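Local atomic coordinates of putative exported protein (Burkholderia pseudomallei, PDB entry 4JGB), a protein that is of unknown function but has a Rossmann-like fold, probably binds NAD(P) and may act as an oxidoreductase. Residues A[23-28]-A[194-199]; A[67-72]-A[100-105]; A[81-86]-A[133-138]; A[148-153]-A[204-209]. All blocks are in the same frame, centred on the assembly; numbering follows the deposited sequence.

Interaction 1 of 4, residues A[23-28]-A[194-199]; sequences AEAARR and AFVDEI
Arg28, in segment 23-28, reaches Asp197 on helix 188-201, joining helices 16-27 and 188-201 of the Rossmann-like fold through a three-residue salt-bridge network. Its chain is extended from CG to NE, with chi2 and chi3 both near 180°, which carries the guanidinium across Val196 and up to the carboxylate at about a right angle to the aspartate side chain. Arg28 NH1 donates to Asp197 OD1 at 2.7 Å, on the anti side of the carboxylate; Arg28 NH2 adds a weak second bond to the same oxygen. Both bonds end on OD1 and the two planes are 50° apart, so the pair is neither two-oxygen nor coplanar.

Glu24, one turn back, holds the other edge. Arg28 NE and NH2 both donate to Glu24 OE2, side-on, and OE2 lies only 5° out of the guanidinium plane. This double grip fixes the rotation of the guanidinium, while Glu24 OE1 is bound in turn by Arg165.

Alongside the charged groups, Val196 points at helix 16-27 and divides its methyls. With CG2 anti to its carbonyl carbon, that branch settles against Glu24 CG at 3.9 Å and Ala25 CB at 4.1 Å. The other branch, CG1, lies over one guanidinium face of Arg28, 3.3 Å above the plane and displaced toward the rim, where its closest approach to Arg28 NH1 is 3.6 Å.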
loop_
_atom_site.group_PDB
_atom_site.type_symbol
_atom_site.label_atom_id
_atom_site.label_comp_id
_atom_site.label_asym_id
_atom_site.label_seq_id
_atom_site.Cartn_x
_atom_site.Cartn_y
_atom_site.Cartn_z
ATOM N N ALA A 23 4.553 11.983 4.798
ATOM C CA ALA A 23 4.924 12.795 5.962
ATOM C C ALA A 23 5.558 11.936 7.066
ATOM O O ALA A 23 6.513 12.368 7.761
ATOM C CB ALA A 23 3.689 13.521 6.498
ATOM N N GLU A 24 5.012 10.729 7.240
ATOM C CA GLU A 24 5.544 9.772 8.231
ATOM C C GLU A 24 6.961 9.362 7.863
ATOM O O GLU A 24 7.821 9.227 8.749
ATOM C CB GLU A 24 4.644 8.528 8.356
ATOM C CG GLU A 24 5.103 7.468 9.368
ATOM C CD GLU A 24 5.184 7.973 10.815
ATOM O OE1 GLU A 24 4.332 8.781 11.204
ATOM O OE2 GLU A 24 6.068 7.511 11.591
ATOM N N ALA A 25 7.218 9.158 6.574
ATOM C CA ALA A 25 8.561 8.786 6.152
ATOM C C ALA A 25 9.536 9.978 6.256
ATOM O O ALA A 25 10.633 9.820 6.795
ATOM C CB ALA A 25 8.561 8.182 4.756
ATOM N N ALA A 26 9.110 11.155 5.786
ATOM C CA ALA A 26 9.938 12.385 5.884
ATOM C C ALA A 26 10.329 12.724 7.320
ATOM O O ALA A 26 11.481 13.052 7.580
ATOM C CB ALA A 26 9.244 13.582 5.234
ATOM N N ARG A 27 9.387 12.622 8.270
ATOM C CA ARG A 27 9.672 13.056 9.625
ATOM C C ARG A 27 10.699 12.126 10.311
ATOM O O ARG A 27 11.279 12.514 11.348
ATOM C CB ARG A 27 8.393 13.167 10.463
ATOM C CG ARG A 27 7.728 11.840 10.892
ATOM C CD ARG A 27 6.359 12.128 11.532
ATOM N NE ARG A 27 6.519 12.780 12.844
ATOM C CZ ARG A 27 5.556 13.363 13.574
ATOM N NH1 ARG A 27 4.292 13.417 13.163
ATOM N NH2 ARG A 27 5.877 13.907 14.755
ATOM N N ARG A 28 10.917 10.937 9.727
ATOM C CA ARG A 28 11.887 9.946 10.248
ATOM C C ARG A 28 13.278 10.157 9.634
ATOM O O ARG A 28 14.270 9.528 10.040
ATOM C CB ARG A 28 11.429 8.502 9.949
ATOM C CG ARG A 28 10.078 8.117 10.556
ATOM C CD ARG A 28 9.726 6.644 10.259
ATOM N NE ARG A 28 8.386 6.302 10.732
ATOM C CZ ARG A 28 7.934 5.072 11.021
ATOM N NH1 ARG A 28 8.693 3.992 10.890
ATOM N NH2 ARG A 28 6.687 4.936 11.445
ATOM N N ALA A 194 2.409 2.073 10.598
ATOM C CA ALA A 194 2.551 0.667 10.193
ATOM C C ALA A 194 3.256 0.451 8.851
ATOM O O ALA A 194 4.131 -0.432 8.727
ATOM C CB ALA A 194 1.202 -0.050 10.203
ATOM N N PHE A 195 2.884 1.268 7.862
ATOM C CA PHE A 195 3.269 1.067 6.475
ATOM C C PHE A 195 4.760 1.372 6.389
ATOM O O PHE A 195 5.555 0.565 5.862
ATOM C CB PHE A 195 2.433 2.007 5.568
ATOM C CG PHE A 195 2.608 1.785 4.082
ATOM C CD1 PHE A 195 3.700 2.326 3.393
ATOM C CD2 PHE A 195 1.629 1.117 3.347
ATOM C CE1 PHE A 195 3.820 2.174 2.017
ATOM C CE2 PHE A 195 1.761 0.962 1.962
ATOM C CZ PHE A 195 2.851 1.510 1.301
ATOM N N VAL A 196 5.147 2.515 6.958
ATOM C CA VAL A 196 6.556 2.925 6.953
ATOM C C VAL A 196 7.415 2.016 7.878
ATOM O O VAL A 196 8.579 1.744 7.566
ATOM C CB VAL A 196 6.701 4.433 7.315
ATOM C CG1 VAL A 196 8.168 4.801 7.472
ATOM C CG2 VAL A 196 6.034 5.347 6.265
ATOM N N ASP A 197 6.855 1.525 8.991
ATOM C CA ASP A 197 7.592 0.542 9.849
ATOM C C ASP A 197 7.900 -0.689 8.983
ATOM O O ASP A 197 8.978 -1.283 9.071
ATOM C CB ASP A 197 6.764 0.040 11.064
ATOM C CG ASP A 197 6.658 1.043 12.210
ATOM O OD1 ASP A 197 7.398 2.040 12.291
ATOM O OD2 ASP A 197 5.805 0.789 13.078
ATOM N N GLU A 198 6.950 -1.066 8.141
ATOM C CA GLU A 198 7.089 -2.284 7.345
ATOM C C GLU A 198 8.134 -2.107 6.257
ATOM O O GLU A 198 8.904 -3.026 5.975
ATOM C CB GLU A 198 5.744 -2.774 6.766
ATOM C CG GLU A 198 5.834 -4.039 5.877
ATOM C CD GLU A 198 6.663 -5.187 6.486
ATOM O OE1 GLU A 198 6.811 -5.232 7.734
ATOM O OE2 GLU A 198 7.158 -6.060 5.715
ATOM N N ILE A 199 8.160 -0.917 5.662
ATOM C CA ILE A 199 9.252 -0.513 4.760
ATOM C C ILE A 199 10.627 -0.701 5.403
ATOM O O ILE A 199 11.541 -1.206 4.757
ATOM C CB ILE A 199 9.091 0.945 4.263
ATOM C CG1 ILE A 199 7.857 1.057 3.343
ATOM C CG2 ILE A 199 10.359 1.427 3.545
ATOM C CD1 ILE A 199 7.618 2.444 2.786
#

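Interaction 2 of 4, residues A[67-72]-A[100-105]; sequences DVVASA and KRVVVV
Val69 bonds to segment 100-105 through both its polar backbone atoms: its N donates to Arg101 O at 2.9 Å, and its O accepts from Val103 N. Ser71 repeats the pattern two residues on, its N bonded to Val103 O and its O receiving Val105 N at 3.0 Å. Between these bonds run CA-H...O contacts, as from Val102 CA to Val69 O at 3.2 Å. The strands so joined, 68-71 and 101-105, run parallel, their axes 4.7 Å apart and 11° from alignment, and are connected by helix 83-97 in a beta-alpha-beta unit of the Rossmann-like sheet.

A water extends the connection just ahead of the two strands, donating to Asp67 O at 2.6 Å and accepting from Lys100 N.

Apolar contacts occupy both faces. Val69 and Val102 lie side by side on the face covered by helix 83-97; Val69 CG1, set between its backbone N and carbonyl carbon (chi1 67°), meets Val102 CG2 at 3.8 Å. On the reverse face Val68 CG2 rests against Arg101 CB at 3.8 Å. Past this aliphatic base, the arginine bends at chi2 (72°) and leads away from segment 67-72, with Val103 CG2 over the centre of its guanidinium. Its charged end is bound by Glu198, Asp150 O and Thr152 OG1.

The chemistry implies a buried, largely apolar strand pair whose backbone bonds set the register, with the one buried charge, Arg101, compensated by partners beyond the pair.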
loop_
_atom_site.group_PDB
_atom_site.type_symbol
_atom_site.label_atom_id
_atom_site.label_comp_id
_atom_site.label_asym_id
_atom_site.label_seq_id
_atom_site.Cartn_x
_atom_site.Cartn_y
_atom_site.Cartn_z
ATOM N N ASP A 67 15.646 3.118 -3.084
ATOM C CA ASP A 67 15.681 1.874 -2.274
ATOM C C ASP A 67 14.350 1.151 -2.295
ATOM O O ASP A 67 14.304 -0.085 -2.254
ATOM C CB ASP A 67 16.074 2.153 -0.820
ATOM C CG ASP A 67 17.413 2.788 -0.706
ATOM O OD1 ASP A 67 18.355 2.215 -1.265
ATOM O OD2 ASP A 67 17.519 3.855 -0.065
ATOM N N VAL A 68 13.258 1.916 -2.353
ATOM C CA VAL A 68 11.921 1.359 -2.147
ATOM C C VAL A 68 10.955 2.048 -3.109
ATOM O O VAL A 68 10.984 3.266 -3.274
ATOM C CB VAL A 68 11.470 1.582 -0.680
ATOM C CG1 VAL A 68 10.003 1.171 -0.411
ATOM C CG2 VAL A 68 12.447 0.900 0.280
ATOM N N VAL A 69 10.074 1.284 -3.733
ATOM C CA VAL A 69 8.962 1.946 -4.416
ATOM C C VAL A 69 7.636 1.584 -3.719
ATOM O O VAL A 69 7.370 0.406 -3.417
ATOM C CB VAL A 69 8.982 1.667 -5.931
ATOM C CG1 VAL A 69 8.706 0.197 -6.194
ATOM C CG2 VAL A 69 7.947 2.510 -6.641
ATOM N N ALA A 70 6.827 2.597 -3.415
ATOM C CA ALA A 70 5.506 2.367 -2.777
ATOM C C ALA A 70 4.350 2.971 -3.583
ATOM O O ALA A 70 4.481 4.032 -4.188
ATOM C CB ALA A 70 5.497 2.897 -1.320
ATOM N N SER A 71 3.209 2.299 -3.581
ATOM C CA SER A 71 2.013 2.849 -4.200
ATOM C C SER A 71 0.926 3.041 -3.126
ATOM O O SER A 71 0.557 2.089 -2.427
ATOM C CB SER A 71 1.550 1.936 -5.350
ATOM O OG SER A 71 0.182 2.142 -5.675
ATOM N N ALA A 72 0.410 4.261 -3.027
ATOM C CA ALA A 72 -0.455 4.670 -1.912
ATOM C C ALA A 72 -1.820 5.170 -2.340
ATOM O O ALA A 72 -2.503 5.855 -1.577
ATOM C CB ALA A 72 0.233 5.745 -1.088
ATOM N N LYS A 100 14.368 -3.585 -5.163
ATOM C CA LYS A 100 13.945 -4.861 -4.627
ATOM C C LYS A 100 12.715 -4.714 -3.725
ATOM O O LYS A 100 11.858 -5.601 -3.675
ATOM C CB LYS A 100 15.117 -5.512 -3.880
ATOM C CG LYS A 100 14.859 -6.936 -3.409
ATOM C CD LYS A 100 15.405 -7.959 -4.390
ATOM C CE LYS A 100 15.249 -9.362 -3.821
ATOM N NZ LYS A 100 15.774 -9.443 -2.423
ATOM N N ARG A 101 12.622 -3.591 -3.021
ATOM C CA ARG A 101 11.555 -3.422 -2.048
ATOM C C ARG A 101 10.404 -2.641 -2.666
ATOM O O ARG A 101 10.595 -1.520 -3.136
ATOM C CB ARG A 101 12.100 -2.753 -0.768
ATOM C CG ARG A 101 11.116 -2.738 0.396
ATOM C CD ARG A 101 10.966 -4.128 0.960
ATOM N NE ARG A 101 10.243 -4.141 2.217
ATOM C CZ ARG A 101 9.066 -4.711 2.391
ATOM N NH1 ARG A 101 8.437 -5.295 1.364
ATOM N NH2 ARG A 101 8.519 -4.671 3.600
ATOM N N VAL A 102 9.230 -3.279 -2.689
ATOM C CA VAL A 102 7.975 -2.757 -3.255
ATOM C C VAL A 102 6.856 -2.877 -2.200
ATOM O O VAL A 102 6.563 -3.977 -1.732
ATOM C CB VAL A 102 7.533 -3.578 -4.511
ATOM C CG1 VAL A 102 6.188 -3.101 -5.065
ATOM C CG2 VAL A 102 8.588 -3.550 -5.615
ATOM N N VAL A 103 6.225 -1.766 -1.813
ATOM C CA VAL A 103 5.127 -1.864 -0.835
ATOM C C VAL A 103 3.881 -1.194 -1.408
ATOM O O VAL A 103 3.936 -0.028 -1.829
ATOM C CB VAL A 103 5.455 -1.289 0.579
ATOM C CG1 VAL A 103 4.293 -1.525 1.558
ATOM C CG2 VAL A 103 6.718 -1.909 1.158
ATOM N N VAL A 104 2.772 -1.932 -1.449
ATOM C CA VAL A 104 1.525 -1.384 -2.031
ATOM C C VAL A 104 0.374 -1.373 -1.024
ATOM O O VAL A 104 0.261 -2.247 -0.168
ATOM C CB VAL A 104 1.124 -2.077 -3.383
ATOM C CG1 VAL A 104 2.320 -2.230 -4.313
ATOM C CG2 VAL A 104 0.559 -3.469 -3.179
ATOM N N VAL A 105 -0.465 -0.352 -1.112
ATOM C CA VAL A 105 -1.710 -0.299 -0.354
ATOM C C VAL A 105 -2.635 -1.357 -0.947
ATOM O O VAL A 105 -2.902 -1.362 -2.141
ATOM C CB VAL A 105 -2.331 1.136 -0.384
ATOM C CG1 VAL A 105 -3.784 1.163 0.138
ATOM C CG2 VAL A 105 -1.466 2.105 0.434
HETATM O O HOH W 1 15.613 -2.248 -2.685
#

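Interaction 3 of 4, residues A[81-86]-A[133-138]; sequences SKVVAV and ALAHRD
Val83, in the first turn of helix 83-97, sets its side chain over Ala135 of helix 130-143, with Val83 CB 3.9 Å from Ala135 CB. The CA atoms of these residues are 5.9 Å apart, a close approach for two helices that the small alanine permits. Both CB atoms point toward the opposing helix, which makes this pair the middle of the contact.

The valine methyls extend the overlap to His136. With CG1 anti to the backbone N (chi1 160°), that methyl reaches Ala135 O at 3.6 Å and His136 ND1 at 3.7 Å; CG2 approaches His136 CE1 at 4.1 Å. The approach to the ring is oblique. Although His136 starts out away from segment 81-86, its imidazole turns back and crosses the valine at about a right angle. His136 NE2 makes a weak hydrogen bond with Glu78, ahead of helix 83-97, and the His136 side chain also touches Thr110.

One residue further along, Val84 covers the outer margin. Its CG2, anti to the carbonyl carbon, packs on Asp138 CB at 3.6 Å and also comes within 3.8 Å of Ala135 O. Thus the aspartate takes part through its methylene.

No hydrogen bond or salt bridge crosses between the two segments. The association of these two helices of the Rossmann-like fold therefore rests here on packing of valine methyls against an alanine methyl, an aspartate methylene, the imidazole and a backbone carbonyl, without directional polar bonds.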
loop_
_atom_site.group_PDB
_atom_site.type_symbol
_atom_site.label_atom_id
_atom_site.label_comp_id
_atom_site.label_asym_id
_atom_site.label_seq_id
_atom_site.Cartn_x
_atom_site.Cartn_y
_atom_site.Cartn_z
ATOM N N SER A 81 -10.850 -1.027 -12.216
ATOM C CA SER A 81 -10.280 -1.519 -13.479
ATOM C C SER A 81 -8.784 -1.245 -13.641
ATOM O O SER A 81 -8.194 -1.687 -14.621
ATOM C CB SER A 81 -11.048 -0.959 -14.680
ATOM O OG SER A 81 -11.043 0.446 -14.631
ATOM N N LYS A 82 -8.170 -0.527 -12.701
ATOM C CA LYS A 82 -6.750 -0.196 -12.789
ATOM C C LYS A 82 -5.862 -0.844 -11.720
ATOM O O LYS A 82 -4.642 -0.861 -11.867
ATOM C CB LYS A 82 -6.559 1.319 -12.749
ATOM C CG LYS A 82 -7.064 2.012 -14.003
ATOM C CD LYS A 82 -6.785 3.505 -13.957
ATOM C CE LYS A 82 -7.208 4.124 -15.270
ATOM N NZ LYS A 82 -8.612 3.726 -15.559
ATOM N N VAL A 83 -6.475 -1.346 -10.647
ATOM C CA VAL A 83 -5.731 -1.877 -9.487
ATOM C C VAL A 83 -4.685 -2.953 -9.894
ATOM O O VAL A 83 -3.504 -2.854 -9.518
ATOM C CB VAL A 83 -6.696 -2.294 -8.359
ATOM C CG1 VAL A 83 -6.040 -3.261 -7.382
ATOM C CG2 VAL A 83 -7.222 -1.045 -7.622
ATOM N N VAL A 84 -5.092 -3.957 -10.663
ATOM C CA VAL A 84 -4.118 -4.967 -11.176
ATOM C C VAL A 84 -2.981 -4.362 -12.040
ATOM O O VAL A 84 -1.794 -4.691 -11.840
ATOM C CB VAL A 84 -4.833 -6.120 -11.939
ATOM C CG1 VAL A 84 -3.824 -7.041 -12.645
ATOM C CG2 VAL A 84 -5.679 -6.916 -10.956
ATOM N N ALA A 85 -3.339 -3.500 -13.008
ATOM C CA ALA A 85 -2.339 -2.886 -13.890
ATOM C C ALA A 85 -1.303 -2.085 -13.080
ATOM O O ALA A 85 -0.117 -2.138 -13.379
ATOM C CB ALA A 85 -3.000 -1.999 -14.925
ATOM N N VAL A 86 -1.755 -1.367 -12.046
ATOM C CA VAL A 86 -0.831 -0.651 -11.168
ATOM C C VAL A 86 0.190 -1.610 -10.547
ATOM O O VAL A 86 1.380 -1.410 -10.702
ATOM C CB VAL A 86 -1.539 0.139 -10.041
ATOM C CG1 VAL A 86 -0.504 0.684 -9.062
ATOM C CG2 VAL A 86 -2.340 1.305 -10.613
ATOM N N ALA A 133 -12.796 -4.547 -4.045
ATOM C CA ALA A 133 -12.232 -5.619 -3.219
ATOM C C ALA A 133 -11.753 -6.785 -4.090
ATOM O O ALA A 133 -10.688 -7.345 -3.838
ATOM C CB ALA A 133 -13.243 -6.095 -2.166
ATOM N N LEU A 134 -12.558 -7.114 -5.113
ATOM C CA LEU A 134 -12.226 -8.141 -6.098
ATOM C C LEU A 134 -10.962 -7.782 -6.882
ATOM O O LEU A 134 -10.137 -8.642 -7.111
ATOM C CB LEU A 134 -13.379 -8.367 -7.117
ATOM C CG LEU A 134 -14.720 -8.849 -6.569
ATOM C CD1 LEU A 134 -15.784 -8.989 -7.663
ATOM C CD2 LEU A 134 -14.527 -10.138 -5.801
ATOM N N ALA A 135 -10.873 -6.545 -7.357
ATOM C CA ALA A 135 -9.651 -6.049 -8.018
ATOM C C ALA A 135 -8.421 -6.183 -7.091
ATOM O O ALA A 135 -7.353 -6.631 -7.542
ATOM C CB ALA A 135 -9.837 -4.604 -8.447
ATOM N N HIS A 136 -8.558 -5.838 -5.799
ATOM C CA HIS A 136 -7.423 -6.064 -4.887
ATOM C C HIS A 136 -7.063 -7.542 -4.794
ATOM O O HIS A 136 -5.872 -7.884 -4.792
ATOM C CB HIS A 136 -7.663 -5.492 -3.482
ATOM C CG HIS A 136 -7.613 -4.010 -3.448
ATOM N ND1 HIS A 136 -6.465 -3.305 -3.753
ATOM C CD2 HIS A 136 -8.567 -3.092 -3.200
ATOM C CE1 HIS A 136 -6.713 -2.012 -3.665
ATOM N NE2 HIS A 136 -7.982 -1.857 -3.325
ATOM N N ARG A 137 -8.087 -8.401 -4.733
ATOM C CA ARG A 137 -7.865 -9.840 -4.689
ATOM C C ARG A 137 -7.001 -10.323 -5.835
ATOM O O ARG A 137 -6.089 -11.107 -5.609
ATOM C CB ARG A 137 -9.171 -10.624 -4.699
ATOM C CG ARG A 137 -8.972 -12.110 -5.018
ATOM C CD ARG A 137 -10.308 -12.835 -5.164
ATOM N NE ARG A 137 -10.993 -12.941 -3.871
ATOM C CZ ARG A 137 -12.266 -13.303 -3.722
ATOM N NH1 ARG A 137 -13.010 -13.591 -4.786
ATOM N NH2 ARG A 137 -12.801 -13.350 -2.507
ATOM N N ASP A 138 -7.300 -9.852 -7.050
ATOM C CA ASP A 138 -6.508 -10.199 -8.242
ATOM C C ASP A 138 -5.099 -9.592 -8.246
ATOM O O ASP A 138 -4.156 -10.233 -8.673
ATOM C CB ASP A 138 -7.245 -9.769 -9.505
ATOM C CG ASP A 138 -8.567 -10.510 -9.703
ATOM O OD1 ASP A 138 -8.818 -11.543 -9.005
ATOM O OD2 ASP A 138 -9.351 -10.031 -10.558
#

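Interaction 4 of 4, residues A[148-153]-A[204-209]; sequences DLDWTF and FIRQAA
Arg206 lies across Trp151, its CA 3.7 Å from the centroid of the six-membered ring and 9° off the ring normal, a CH-pi contact over the face. Trp151 CG stands between its backbone N and carbonyl carbon (chi1 61°), placing the indole against the turn. Arg206 CG continues the overlap at 3.4 Å from Trp151 NE1, which itself bonds to Val146 O.

A bend at chi3 (-69°) then brings the guanidinium to segment 148-153. Arg206 NH1 donates to Leu149 O at 2.9 Å, from above the carbonyl plane, and to Asp150 OD1 at 3.0 Å in a salt bridge. Thr152 OG1 donates to Phe204 O at 2.7 Å, also from above that carbonyl's plane. Among backbone atoms, Arg206 N donates to Trp151 O, Phe153 N to Gln207 O at 3.2 Å and Ala209 N to Phe153 O at 2.9 Å.

Behind these contacts, a type II turn from Phe204 to Gln207 presents Arg206. In the second shell, Lys100 pairs with Asp150 OD2, and the Phe153 ring meets Tyr140 of helix 130-143.

The arrangement is that of neighbouring parallel strands, 150-155 and 207-212, in the Rossmann-like sheet.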
loop_
_atom_site.group_PDB
_atom_site.type_symbol
_atom_site.label_atom_id
_atom_site.label_comp_id
_atom_site.label_asym_id
_atom_site.label_seq_id
_atom_site.Cartn_x
_atom_site.Cartn_y
_atom_site.Cartn_z
ATOM N N ASP A 148 10.729 -12.932 -6.895
ATOM C CA ASP A 148 12.048 -12.350 -7.007
ATOM C C ASP A 148 12.132 -10.898 -6.469
ATOM O O ASP A 148 13.201 -10.289 -6.494
ATOM C CB ASP A 148 12.481 -12.413 -8.472
ATOM C CG ASP A 148 11.575 -11.592 -9.374
ATOM O OD1 ASP A 148 10.387 -11.941 -9.559
ATOM O OD2 ASP A 148 12.039 -10.573 -9.868
ATOM N N LEU A 149 11.011 -10.322 -6.050
ATOM C CA LEU A 149 11.024 -9.003 -5.404
ATOM C C LEU A 149 10.565 -9.153 -3.947
ATOM O O LEU A 149 9.803 -10.077 -3.641
ATOM C CB LEU A 149 10.053 -8.045 -6.125
ATOM C CG LEU A 149 10.191 -7.654 -7.600
ATOM C CD1 LEU A 149 9.065 -6.696 -7.988
ATOM C CD2 LEU A 149 11.528 -6.994 -7.836
ATOM N N ASP A 150 11.004 -8.229 -3.073
ATOM C CA ASP A 150 10.482 -8.109 -1.685
ATOM C C ASP A 150 9.253 -7.209 -1.618
ATOM O O ASP A 150 9.315 -6.052 -1.210
ATOM C CB ASP A 150 11.539 -7.568 -0.729
ATOM C CG ASP A 150 12.747 -8.473 -0.627
ATOM O OD1 ASP A 150 12.624 -9.689 -0.921
ATOM O OD2 ASP A 150 13.824 -7.955 -0.266
ATOM N N TRP A 151 8.126 -7.764 -2.031
ATOM C CA TRP A 151 6.908 -7.018 -2.054
ATOM C C TRP A 151 6.107 -7.278 -0.795
ATOM O O TRP A 151 6.277 -8.310 -0.129
ATOM C CB TRP A 151 6.116 -7.305 -3.355
ATOM C CG TRP A 151 5.707 -8.754 -3.523
ATOM C CD1 TRP A 151 6.330 -9.721 -4.295
ATOM C CD2 TRP A 151 4.577 -9.395 -2.918
ATOM N NE1 TRP A 151 5.646 -10.911 -4.210
ATOM C CE2 TRP A 151 4.569 -10.746 -3.369
ATOM C CE3 TRP A 151 3.573 -8.965 -2.041
ATOM C CZ2 TRP A 151 3.596 -11.681 -2.950
ATOM C CZ3 TRP A 151 2.582 -9.902 -1.630
ATOM C CH2 TRP A 151 2.623 -11.241 -2.073
ATOM N N THR A 152 5.250 -6.314 -0.464
ATOM C CA THR A 152 4.302 -6.424 0.638
ATOM C C THR A 152 2.974 -5.830 0.176
ATOM O O THR A 152 2.936 -4.732 -0.388
ATOM C CB THR A 152 4.804 -5.666 1.895
ATOM O OG1 THR A 152 5.868 -6.412 2.481
ATOM C CG2 THR A 152 3.682 -5.548 2.962
ATOM N N PHE A 153 1.885 -6.558 0.395
ATOM C CA PHE A 153 0.577 -6.086 -0.013
ATOM C C PHE A 153 -0.092 -5.680 1.292
ATOM O O PHE A 153 -0.525 -6.546 2.056
ATOM C CB PHE A 153 -0.133 -7.234 -0.707
ATOM C CG PHE A 153 -1.542 -6.943 -1.153
ATOM C CD1 PHE A 153 -1.793 -6.278 -2.358
ATOM C CD2 PHE A 153 -2.629 -7.408 -0.404
ATOM C CE1 PHE A 153 -3.107 -6.060 -2.774
ATOM C CE2 PHE A 153 -3.941 -7.172 -0.815
ATOM C CZ PHE A 153 -4.179 -6.502 -2.004
ATOM N N PHE A 204 6.890 -8.698 6.616
ATOM C CA PHE A 204 5.839 -9.299 5.787
ATOM C C PHE A 204 6.282 -9.353 4.330
ATOM O O PHE A 204 5.577 -8.862 3.453
ATOM C CB PHE A 204 4.535 -8.468 5.926
ATOM C CG PHE A 204 4.000 -8.404 7.340
ATOM C CD1 PHE A 204 3.412 -9.529 7.925
ATOM C CD2 PHE A 204 4.077 -7.236 8.080
ATOM C CE1 PHE A 204 2.929 -9.497 9.232
ATOM C CE2 PHE A 204 3.601 -7.200 9.393
ATOM C CZ PHE A 204 3.017 -8.325 9.970
ATOM N N ILE A 205 7.476 -9.911 4.097
ATOM C CA ILE A 205 8.074 -10.020 2.761
ATOM C C ILE A 205 7.330 -11.085 1.980
ATOM O O ILE A 205 7.148 -12.207 2.458
ATOM C CB ILE A 205 9.590 -10.369 2.834
ATOM C CG1 ILE A 205 10.356 -9.282 3.612
ATOM C CG2 ILE A 205 10.206 -10.593 1.439
ATOM C CD1 ILE A 205 10.330 -7.906 2.986
ATOM N N ARG A 206 6.877 -10.699 0.793
ATOM C CA ARG A 206 6.030 -11.524 -0.058
ATOM C C ARG A 206 4.772 -12.035 0.647
ATOM O O ARG A 206 4.317 -13.127 0.387
ATOM C CB ARG A 206 6.844 -12.648 -0.726
ATOM C CG ARG A 206 7.744 -12.116 -1.837
ATOM C CD ARG A 206 8.538 -13.246 -2.494
ATOM N NE ARG A 206 9.531 -13.791 -1.566
ATOM C CZ ARG A 206 10.691 -13.208 -1.275
ATOM N NH1 ARG A 206 11.014 -12.029 -1.815
ATOM N NH2 ARG A 206 11.527 -13.782 -0.410
ATOM N N GLN A 207 4.213 -11.210 1.535
ATOM C CA GLN A 207 3.017 -11.571 2.286
ATOM C C GLN A 207 2.066 -10.398 2.232
ATOM O O GLN A 207 2.482 -9.246 2.003
ATOM C CB GLN A 207 3.361 -11.901 3.760
ATOM C CG GLN A 207 4.243 -13.139 3.952
ATOM C CD GLN A 207 4.582 -13.448 5.418
ATOM O OE1 GLN A 207 4.512 -12.588 6.272
ATOM N NE2 GLN A 207 4.966 -14.707 5.696
ATOM N N ALA A 208 0.786 -10.697 2.423
ATOM C CA ALA A 208 -0.195 -9.670 2.788
ATOM C C ALA A 208 0.130 -9.242 4.206
ATOM O O ALA A 208 0.753 -10.008 4.982
ATOM C CB ALA A 208 -1.617 -10.237 2.712
ATOM N N ALA A 209 -0.285 -8.022 4.541
ATOM C CA ALA A 209 -0.038 -7.413 5.835
ATOM C C ALA A 209 -1.197 -6.488 6.088
ATOM O O ALA A 209 -1.743 -5.928 5.137
ATOM C CB ALA A 209 1.244 -6.578 5.766
#

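Overall arrangement
The mixed sheet connects the four contacts. Interactions 2 and 4 lie in it, 10 Å apart between centres, because strands 101-105 and 150-155 are neighbours. Interaction 1 packs helices 16-27 and 188-201 against one face, with Phe195 against Ala70, Val103 and Val105; interaction 3 joins helices 83-97 and 130-143 on the other, its centre 24 Å from that of interaction 1. Along the chain, interactions 2 and 3 alternate their segments, as do 1 and 4, whereas interaction 2 closes before 4 opens. Glu198, bonded to Phe204 N, ties interaction 1 to interaction 4. Together the contacts describe the helix-sheet-helix layering of a Rossmann-like domain.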